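Local structure of protein MJ1225 (3LFZ) at residues A[95-100]-A[116-121]. The protein binds adenine nucleotides such as ATP, ADP and AMP through CBS-domain repeats and probably acts as an energy-sensing regulator akin to AMPK gamma. Numbering follows the deposited sequence.
Sequences ITLKEN and GGAPIV. With ATP (adenosine-5'-triphosphate), chain B.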
loop_
_atom_site.group_PDB
_atom_site.type_symbol
_atom_site.label_atom_id
_atom_site.label_comp_id
_atom_site.label_asym_id
_atom_site.label_seq_id
_atom_site.Cartn_x
_atom_site.Cartn_y
_atom_site.Cartn_z
ATOM N N ILE A 95 2.462 1.518 -14.737
ATOM C CA ILE A 95 1.627 2.677 -15.052
ATOM C C ILE A 95 2.342 3.961 -14.620
ATOM O O ILE A 95 2.541 4.205 -13.427
ATOM C CB ILE A 95 0.220 2.585 -14.419
ATOM C CG1 ILE A 95 -0.503 1.334 -14.924
ATOM C CG2 ILE A 95 -0.598 3.839 -14.746
ATOM C CD1 ILE A 95 -1.748 0.973 -14.146
ATOM N N THR A 96 2.730 4.765 -15.608
ATOM C CA THR A 96 3.502 5.987 -15.382
ATOM C C THR A 96 2.786 7.211 -15.950
ATOM O O THR A 96 1.834 7.077 -16.723
ATOM C CB THR A 96 4.906 5.907 -16.036
ATOM O OG1 THR A 96 4.772 5.869 -17.464
ATOM C CG2 THR A 96 5.674 4.672 -15.560
ATOM N N LEU A 97 3.250 8.398 -15.565
ATOM C CA LEU A 97 2.789 9.643 -16.177
ATOM C C LEU A 97 3.948 10.380 -16.846
ATOM O O LEU A 97 5.068 10.387 -16.331
ATOM C CB LEU A 97 2.107 10.548 -15.145
ATOM C CG LEU A 97 0.848 10.034 -14.435
ATOM C CD1 LEU A 97 0.524 10.915 -13.245
ATOM C CD2 LEU A 97 -0.349 9.939 -15.379
ATOM N N LYS A 98 3.671 10.983 -18.000
ATOM C CA LYS A 98 4.655 11.803 -18.704
ATOM C C LYS A 98 4.870 13.101 -17.929
ATOM O O LYS A 98 3.957 13.571 -17.249
ATOM C CB LYS A 98 4.205 12.078 -20.145
ATOM C CG LYS A 98 4.105 10.825 -21.024
ATOM C CD LYS A 98 5.477 10.211 -21.301
ATOM C CE LYS A 98 5.362 8.756 -21.740
ATOM N NZ LYS A 98 6.700 8.140 -21.971
ATOM N N GLU A 99 6.071 13.670 -18.013
ATOM C CA GLU A 99 6.421 14.836 -17.182
ATOM C C GLU A 99 5.535 16.060 -17.436
ATOM O O GLU A 99 5.507 17.000 -16.637
ATOM C CB GLU A 99 7.918 15.184 -17.271
ATOM C CG GLU A 99 8.458 15.483 -18.668
ATOM C CD GLU A 99 9.946 15.827 -18.665
ATOM O OE1 GLU A 99 10.432 16.426 -17.678
ATOM O OE2 GLU A 99 10.628 15.505 -19.661
ATOM N N ASN A 100 4.797 16.015 -18.542
ATOM C CA ASN A 100 3.844 17.055 -18.901
ATOM C C ASN A 100 2.403 16.741 -18.484
ATOM O O ASN A 100 1.488 17.513 -18.789
ATOM C CB ASN A 100 3.911 17.332 -20.407
ATOM C CG ASN A 100 3.704 16.080 -21.247
ATOM O OD1 ASN A 100 4.604 15.246 -21.375
ATOM N ND2 ASN A 100 2.520 15.951 -21.835
ATOM N N GLY A 116 -2.272 3.771 -6.588
ATOM C CA GLY A 116 -2.260 4.862 -5.617
ATOM C C GLY A 116 -1.081 5.799 -5.772
ATOM O O GLY A 116 -0.986 6.809 -5.077
ATOM N N GLY A 117 -0.180 5.457 -6.685
ATOM C CA GLY A 117 1.030 6.235 -6.910
ATOM C C GLY A 117 1.614 5.862 -8.250
ATOM O O GLY A 117 1.579 4.693 -8.640
ATOM N N ALA A 118 2.144 6.846 -8.965
ATOM C CA ALA A 118 2.714 6.582 -10.279
ATOM C C ALA A 118 4.014 7.334 -10.508
ATOM O O ALA A 118 4.119 8.511 -10.160
ATOM C CB ALA A 118 1.705 6.907 -11.382
ATOM N N PRO A 119 5.011 6.650 -11.096
ATOM C CA PRO A 119 6.250 7.294 -11.509
ATOM C C PRO A 119 5.988 8.324 -12.600
ATOM O O PRO A 119 5.165 8.097 -13.490
ATOM C CB PRO A 119 7.080 6.132 -12.069
ATOM C CG PRO A 119 6.514 4.919 -11.429
ATOM C CD PRO A 119 5.051 5.197 -11.338
ATOM N N ILE A 120 6.669 9.457 -12.504
ATOM C CA ILE A 120 6.609 10.478 -13.532
ATOM C C ILE A 120 7.877 10.346 -14.362
ATOM O O ILE A 120 8.986 10.453 -13.837
ATOM C CB ILE A 120 6.464 11.894 -12.924
ATOM C CG1 ILE A 120 5.137 12.004 -12.164
ATOM C CG2 ILE A 120 6.531 12.963 -14.013
ATOM C CD1 ILE A 120 5.133 13.048 -11.064
ATOM N N VAL A 121 7.703 10.071 -15.650
ATOM C CA VAL A 121 8.831 9.850 -16.547
ATOM C C VAL A 121 8.856 10.866 -17.682
ATOM O O VAL A 121 7.869 11.563 -17.931
ATOM C CB VAL A 121 8.860 8.401 -17.130
ATOM C CG1 VAL A 121 8.906 7.364 -16.017
ATOM C CG2 VAL A 121 7.675 8.145 -18.071
HETATM P PG ATP B . -2.835 1.964 -2.728
HETATM O O1G ATP B . -3.618 0.787 -1.960
HETATM O O2G ATP B . -3.738 2.746 -3.608
HETATM O O3G ATP B . -2.230 2.873 -1.527
HETATM P PB ATP B . -1.549 0.697 -4.993
HETATM O O1B ATP B . -2.823 0.028 -5.345
HETATM O O2B ATP B . -1.019 1.763 -5.868
HETATM O O3B ATP B . -1.570 1.242 -3.454
HETATM P PA ATP B . -0.414 -1.650 -3.930
HETATM O O1A ATP B . 0.661 -1.464 -2.934
HETATM O O2A ATP B . -1.796 -1.938 -3.484
HETATM O O3A ATP B . -0.377 -0.397 -4.922
HETATM O "O5'" ATP B . 0.078 -2.825 -4.917
HETATM C "C5'" ATP B . -0.814 -3.633 -5.704
HETATM C "C4'" ATP B . -0.109 -4.095 -6.991
HETATM O "O4'" ATP B . -0.075 -2.946 -7.881
HETATM C "C3'" ATP B . 1.351 -4.500 -6.731
HETATM O "O3'" ATP B . 1.647 -5.686 -7.472
HETATM C "C2'" ATP B . 2.151 -3.305 -7.251
HETATM O "O2'" ATP B . 3.437 -3.706 -7.731
HETATM C "C1'" ATP B . 1.267 -2.819 -8.397
HETATM N N9 ATP B . 1.487 -1.380 -8.702
HETATM C C8 ATP B . 1.486 -0.366 -7.830
HETATM N N7 ATP B . 1.717 0.777 -8.479
HETATM C C5 ATP B . 1.857 0.492 -9.769
HETATM C C6 ATP B . 2.102 1.249 -10.913
HETATM N N6 ATP B . 2.255 2.571 -10.850
HETATM N N1 ATP B . 2.184 0.622 -12.097
HETATM C C2 ATP B . 2.037 -0.695 -12.196
HETATM N N3 ATP B . 1.803 -1.441 -11.126
HETATM C C4 ATP B . 1.707 -0.879 -9.909
#
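Leu97 is held through its backbone by Pro119 and Val121, the residues on either side of Ile120: its N donates to Pro119 O at 2.8 Å, and its O receives Val121 N at 2.7 Å, both bonds nearly straight. This is the alternating pattern of parallel strands, with Leu97 beside Ile120 and Lys98 beside Val121. A weak third bond, from Glu99 N to Val121 O, is bent to 115° where 95-100 leaves the sheet. Proline suits position 119 because the pairing asks only for its carbonyl.

The two strands and helix 103-112 form a beta-alpha-beta unit within the second CBS repeat, with 97-98 at the edge of the sheet and 127-132 antiparallel on the far side of 117-121. Leu97 and Ile120 share the face turned to that helix, where Leu97 lies against Ala106 and Thr109. With CG1 beside the backbone N (chi1 -63°), Ile120 turns CG2 anti to N, where it meets Glu99 CA at 3.7 Å. On the other face the beta-branched Val121 offers CG2 to Thr96 OG1 at 3.7 Å, their side chains crossing at about a right angle, while Thr96 CG2 meets the Pro119 ring at CB. The bent Lys98 chain brings NZ over the same methyl of Val121 and lets it bond weakly to Asn122 O.

Where the strands diverge, the backbone reads the adenine of ATP. Ile95 N donates to N1 at 2.8 Å, and N6 gives its two hydrogens to Ile95 O and Gly117 O, a set of bonds matched to an amino-purine. The small methyl of Ala118 (CB) and the ring carbon CD of Pro119 lie against Ile95 O at 3.5 and 3.4 Å. Having no side chain, Gly116 lets O2G of the gamma-phosphate come within 3.3 Å of its CA.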